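Local coordinates for uncharacterized ACR, COG1565 superfamily (Burkholderia thailandensis, PDB 4F3N), which is of unknown function but has a methyltransferase-type fold, and is probably an S-adenosylmethionine-dependent enzyme, possibly a protein-arginine methyltransferase, at residues Ala63-Glu68 and Ser79-Arg84; Gln131-Ser136 and Glu208-Gly213. All coordinates share one frame; numbering follows the deposited sequence.

Contact 1 of 2, residues Ala63-Glu68 and Ser79-Arg84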
loop_
_atom_site.group_PDB
_atom_site.type_symbol
_atom_site.label_atom_id
_atom_site.label_comp_id
_atom_site.label_asym_id
_atom_site.label_seq_id
_atom_site.Cartn_x
_atom_site.Cartn_y
_atom_site.Cartn_z
ATOM N N ALA A 63 18.027 8.917 18.084
ATOM C CA ALA A 63 19.130 9.891 18.214
ATOM C C ALA A 63 19.549 10.454 16.858
ATOM O O ALA A 63 19.810 11.643 16.718
ATOM C CB ALA A 63 20.352 9.237 18.911
ATOM N N SER A 64 19.592 9.599 15.825
ATOM C CA SER A 64 19.940 10.052 14.503
ATOM C C SER A 64 18.914 11.043 13.968
ATOM O O SER A 64 19.259 12.035 13.325
ATOM C CB SER A 64 20.145 8.874 13.531
ATOM O OG SER A 64 18.894 8.333 13.105
ATOM N N LEU A 65 17.637 10.794 14.244
ATOM C CA LEU A 65 16.601 11.734 13.836
ATOM C C LEU A 65 16.618 13.038 14.613
ATOM O O LEU A 65 16.424 14.093 14.047
ATOM C CB LEU A 65 15.201 11.089 13.961
ATOM C CG LEU A 65 14.753 10.414 12.692
ATOM C CD1 LEU A 65 13.599 9.474 12.954
ATOM C CD2 LEU A 65 14.523 11.426 11.564
ATOM N N ARG A 66 16.850 12.983 15.919
ATOM C CA ARG A 66 16.977 14.198 16.704
ATOM C C ARG A 66 18.167 15.062 16.202
ATOM O O ARG A 66 18.081 16.287 16.070
ATOM C CB ARG A 66 17.184 13.885 18.174
ATOM C CG ARG A 66 15.932 13.411 18.893
ATOM C CD ARG A 66 16.098 13.593 20.412
ATOM N NE ARG A 66 17.134 12.702 20.869
ATOM C CZ ARG A 66 16.959 11.409 21.158
ATOM N NH1 ARG A 66 15.750 10.846 21.125
ATOM N NH2 ARG A 66 18.003 10.684 21.526
ATOM N N ALA A 67 19.247 14.383 15.861
ATOM C CA ALA A 67 20.419 15.095 15.347
ATOM C C ALA A 67 20.136 15.747 13.990
ATOM O O ALA A 67 20.543 16.871 13.735
ATOM C CB ALA A 67 21.613 14.143 15.252
ATOM N N GLU A 68 19.429 15.042 13.124
ATOM C CA GLU A 68 19.042 15.601 11.859
ATOM C C GLU A 68 18.133 16.795 12.002
ATOM O O GLU A 68 18.333 17.831 11.350
ATOM C CB GLU A 68 18.338 14.556 11.000
ATOM C CG GLU A 68 18.023 15.159 9.644
ATOM C CD GLU A 68 17.672 14.160 8.594
ATOM O OE1 GLU A 68 18.072 12.992 8.699
ATOM O OE2 GLU A 68 16.993 14.616 7.636
ATOM N N SER A 79 7.076 13.698 6.280
ATOM C CA SER A 79 7.498 12.717 5.236
ATOM C C SER A 79 8.919 12.214 5.513
ATOM O O SER A 79 9.242 11.039 5.308
ATOM C CB SER A 79 7.413 13.335 3.839
ATOM O OG SER A 79 8.033 14.641 3.794
ATOM N N ARG A 80 9.771 13.134 5.937
ATOM C CA ARG A 80 11.189 12.805 6.144
ATOM C C ARG A 80 11.321 11.907 7.399
ATOM O O ARG A 80 12.060 10.928 7.413
ATOM C CB ARG A 80 11.996 14.072 6.293
ATOM C CG ARG A 80 13.466 13.813 6.599
ATOM C CD ARG A 80 14.183 12.998 5.539
ATOM N NE ARG A 80 15.581 12.896 5.936
ATOM C CZ ARG A 80 16.470 12.123 5.338
ATOM N NH1 ARG A 80 16.136 11.371 4.278
ATOM N NH2 ARG A 80 17.697 12.083 5.827
ATOM N N TYR A 81 10.619 12.303 8.460
ATOM C CA TYR A 81 10.536 11.501 9.661
ATOM C C TYR A 81 10.059 10.090 9.337
ATOM O O TYR A 81 10.689 9.085 9.720
ATOM C CB TYR A 81 9.622 12.180 10.712
ATOM C CG TYR A 81 9.437 11.332 11.930
ATOM C CD1 TYR A 81 10.345 11.380 12.970
ATOM C CD2 TYR A 81 8.364 10.445 12.030
ATOM C CE1 TYR A 81 10.189 10.566 14.107
ATOM C CE2 TYR A 81 8.225 9.620 13.114
ATOM C CZ TYR A 81 9.145 9.651 14.133
ATOM O OH TYR A 81 8.986 8.813 15.231
ATOM N N MET A 82 8.942 10.013 8.624
ATOM C CA MET A 82 8.344 8.735 8.317
ATOM C C MET A 82 9.279 7.921 7.421
ATOM O O MET A 82 9.453 6.724 7.605
ATOM C CB MET A 82 7.007 8.952 7.605
ATOM C CG MET A 82 6.192 7.699 7.457
ATOM S SD MET A 82 4.583 8.151 6.813
ATOM C CE MET A 82 4.113 6.612 6.038
ATOM N N GLU A 83 9.910 8.589 6.465
ATOM C CA GLU A 83 10.852 7.863 5.575
ATOM C C GLU A 83 11.946 7.195 6.391
ATOM O O GLU A 83 12.299 6.009 6.173
ATOM C CB GLU A 83 11.465 8.784 4.543
ATOM C CG GLU A 83 12.576 8.133 3.691
ATOM C CD GLU A 83 13.305 9.147 2.832
ATOM O OE1 GLU A 83 12.954 10.353 2.869
ATOM O OE2 GLU A 83 14.289 8.757 2.157
ATOM N N ARG A 84 12.509 7.936 7.339
ATOM C CA ARG A 84 13.622 7.407 8.087
ATOM C C ARG A 84 13.232 6.299 9.091
ATOM O O ARG A 84 13.922 5.266 9.180
ATOM C CB ARG A 84 14.396 8.565 8.763
ATOM C CG ARG A 84 15.155 9.447 7.788
ATOM C CD ARG A 84 16.132 8.661 6.926
ATOM N NE ARG A 84 17.265 8.147 7.696
ATOM C CZ ARG A 84 18.249 7.402 7.176
ATOM N NH1 ARG A 84 19.252 6.981 7.940
ATOM N NH2 ARG A 84 18.225 7.057 5.896
HETATM O O HOH W 1 18.294 8.861 10.069
#

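Contact 2 of 2, residues Gln131-Ser136 and Glu208-Gly213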
loop_
_atom_site.group_PDB
_atom_site.type_symbol
_atom_site.label_atom_id
_atom_site.label_comp_id
_atom_site.label_asym_id
_atom_site.label_seq_id
_atom_site.Cartn_x
_atom_site.Cartn_y
_atom_site.Cartn_z
ATOM N N GLN A 131 -6.644 -12.385 -17.171
ATOM C CA GLN A 131 -7.401 -11.664 -18.163
ATOM C C GLN A 131 -6.641 -10.449 -18.690
ATOM O O GLN A 131 -6.695 -10.169 -19.886
ATOM C CB GLN A 131 -8.786 -11.267 -17.639
ATOM C CG GLN A 131 -9.705 -10.825 -18.753
ATOM C CD GLN A 131 -11.162 -10.622 -18.312
ATOM O OE1 GLN A 131 -11.428 -10.142 -17.223
ATOM N NE2 GLN A 131 -12.112 -11.005 -19.174
ATOM N N ALA A 132 -5.932 -9.725 -17.832
ATOM C CA ALA A 132 -5.158 -8.564 -18.266
ATOM C C ALA A 132 -3.956 -8.988 -19.105
ATOM O O ALA A 132 -3.648 -8.331 -20.108
ATOM C CB ALA A 132 -4.723 -7.728 -17.061
ATOM N N LEU A 133 -3.289 -10.085 -18.703
ATOM C CA LEU A 133 -2.171 -10.646 -19.493
ATOM C C LEU A 133 -2.682 -11.013 -20.893
ATOM O O LEU A 133 -2.073 -10.674 -21.886
ATOM C CB LEU A 133 -1.585 -11.863 -18.800
ATOM C CG LEU A 133 -0.780 -11.576 -17.538
ATOM C CD1 LEU A 133 -0.569 -12.867 -16.748
ATOM C CD2 LEU A 133 0.554 -10.862 -17.783
ATOM N N ASP A 134 -3.798 -11.731 -20.960
ATOM C CA ASP A 134 -4.345 -12.145 -22.267
ATOM C C ASP A 134 -4.689 -10.945 -23.128
ATOM O O ASP A 134 -4.431 -10.926 -24.346
ATOM C CB ASP A 134 -5.659 -12.915 -22.085
ATOM C CG ASP A 134 -5.469 -14.327 -21.510
ATOM O OD1 ASP A 134 -4.373 -14.908 -21.624
ATOM O OD2 ASP A 134 -6.467 -14.865 -20.984
ATOM N N ALA A 135 -5.400 -10.003 -22.526
ATOM C CA ALA A 135 -5.899 -8.828 -23.250
ATOM C C ALA A 135 -4.766 -7.946 -23.795
ATOM O O ALA A 135 -4.904 -7.370 -24.892
ATOM C CB ALA A 135 -6.829 -8.036 -22.356
ATOM N N SER A 136 -3.659 -7.831 -23.042
ATOM C CA SER A 136 -2.499 -7.060 -23.448
ATOM C C SER A 136 -1.438 -7.854 -24.204
ATOM O O SER A 136 -0.469 -7.270 -24.676
ATOM C CB SER A 136 -1.839 -6.362 -22.257
ATOM O OG SER A 136 -1.349 -7.293 -21.326
ATOM N N GLU A 208 6.421 -4.629 -19.768
ATOM C CA GLU A 208 5.276 -5.204 -20.459
ATOM C C GLU A 208 4.763 -6.375 -19.642
ATOM O O GLU A 208 5.419 -7.416 -19.532
ATOM C CB GLU A 208 5.647 -5.649 -21.863
ATOM C CG GLU A 208 6.035 -4.497 -22.770
ATOM C CD GLU A 208 6.217 -4.919 -24.215
ATOM O OE1 GLU A 208 5.927 -6.098 -24.543
ATOM O OE2 GLU A 208 6.656 -4.061 -25.004
ATOM N N GLY A 209 3.584 -6.220 -19.055
ATOM C CA GLY A 209 3.019 -7.252 -18.199
ATOM C C GLY A 209 2.074 -6.632 -17.209
ATOM O O GLY A 209 1.515 -5.543 -17.449
ATOM N N VAL A 210 1.896 -7.308 -16.085
ATOM C CA VAL A 210 0.944 -6.879 -15.029
ATOM C C VAL A 210 1.720 -6.553 -13.740
ATOM O O VAL A 210 2.497 -7.373 -13.226
ATOM C CB VAL A 210 -0.148 -7.902 -14.724
ATOM C CG1 VAL A 210 -0.915 -7.478 -13.467
ATOM C CG2 VAL A 210 -1.083 -8.079 -15.907
ATOM N N VAL A 211 1.527 -5.322 -13.282
ATOM C CA VAL A 211 2.162 -4.848 -12.051
ATOM C C VAL A 211 1.117 -4.991 -10.930
ATOM O O VAL A 211 -0.082 -4.732 -11.116
ATOM C CB VAL A 211 2.590 -3.374 -12.176
ATOM C CG1 VAL A 211 3.216 -2.868 -10.872
ATOM C CG2 VAL A 211 3.454 -3.182 -13.429
ATOM N N VAL A 212 1.596 -5.444 -9.784
ATOM C CA VAL A 212 0.758 -5.643 -8.564
ATOM C C VAL A 212 1.369 -4.862 -7.380
ATOM O O VAL A 212 2.571 -4.970 -7.086
ATOM C CB VAL A 212 0.602 -7.115 -8.189
ATOM C CG1 VAL A 212 -0.226 -7.231 -6.882
ATOM C CG2 VAL A 212 -0.083 -7.911 -9.297
ATOM N N GLY A 213 0.579 -3.991 -6.741
ATOM C CA GLY A 213 1.030 -3.257 -5.557
ATOM C C GLY A 213 -0.013 -3.454 -4.471
ATOM O O GLY A 213 -1.016 -2.754 -4.451
#

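Contact 1 of 2, residues Ala63-Glu68 and Ser79-Arg84
Leu65 reaches across the space between two helices and divides its branches between Tyr81 and Arg84. Its CD1 methyl meets the phenol ring obliquely, 3.8 Å from Tyr81 CE1, while Leu65 CD2 lies 4.0 Å from Arg84 CB. Glu68, one turn further on, supplies the charged half of the interface. Arg80 grips it side-on with two nitrogens: Arg80 NE bonds Glu68 OE2 at 2.8 Å, and Arg80 NH2 bonds Glu68 OE1 at 3.0 Å. Both oxygens are met on the syn side, yet the pair is not coplanar, the carboxylate and guanidinium planes lying 46° apart. Beyond CG the glutamate chain is extended, whereas Arg80 CG stands anti to the backbone N (chi1 176°), which sends the chain toward the acid, and a bend at chi2 precedes the guanidinium. Arg80 NH1 also has a long salt bridge to Glu83 OE1, making a network of Glu68, Arg80 and Glu83. The axes of segments 63-68 and 79-84 run at 154° to each other, nearly antiparallel, 11.1 Å apart at closest; they belong to consecutive helices, 52-71 and 78-87, linked through the short strand 76-77. Ile76 of that strand touches both Leu65 and Tyr81, and the apolar side continues into Phe245, whose ring meets Tyr81 edge-to-face; the Tyr81 hydroxyl is bonded to Pro328 O. On the polar side, Arg84 CD sits 3.6 Å above one face of the Arg80 guanidinium, offset toward the rim. A water bridges the helices, accepting from Arg84 NE at 2.7 Å and donating to Ser64 OG at 3.1 Å.

Contact 2 of 2, residues Gln131-Ser136 and Glu208-Gly213
The carbonyl oxygen of Ala132, a residue whose methyl group packs on Val210, is held by two donors from Ser136. Ser136 N supplies the regular helical bond, and Ser136 OG adds a shorter one, 2.8 Å to Ala132 O; the two arrive from opposite faces of the carbonyl plane. The serine hydroxyl is thus folded back onto its own helix, and it is also hydrogen-bonded to Thr138 OG1. Across the contact everything is apolar. Val210 CG2 is the shared point, lying 3.8 Å from Ala132 CB and 3.7 Å from Leu133 CD2. That methyl stands anti to the carbonyl carbon of Val210, a rotation that directs it at the helix, and the leucine crosses the valine at about a right angle. Leu133 CD2 also comes within 4.4 Å of Gly209 CA, where the chain turns a corner into the strand with backbone angles accessible chiefly to glycine. In this Rossmann-like methyltransferase sheet, strand 210-214 runs parallel between strands 140-144 and 293-298 and ends at Asn214, seen to bind S-adenosylhomocysteine in a structure of this protein. Helix 118-136 packs on the sheet through Ala132, which touches Ala293 of strand 293-298, while Leu133 reaches Leu166 in a loop and Val211 faces helix 276-288.

In the fold
Read from the N terminus, the two contacts are a worked example of local and long-range closure in one chain. Contact 1 closes first, over only ten intervening residues, joining helices 52-71 and 78-87 beside the antiparallel sheet that includes strands 231-239 and 245-250. Contact 2 opens later, on helix 118-136, and closes on strand 210-214 after 71 residues that include strands 140-144, 168-172 and 197-200, tying that helix to the central mixed sheet. The loops therefore lie in series, neither nested nor crossed. The centres of contact 1 and contact 2 are about 38 Å apart, on opposite sides of the chain's centre, and the nearest atoms of contact 1 and contact 2 are about 15 Å apart.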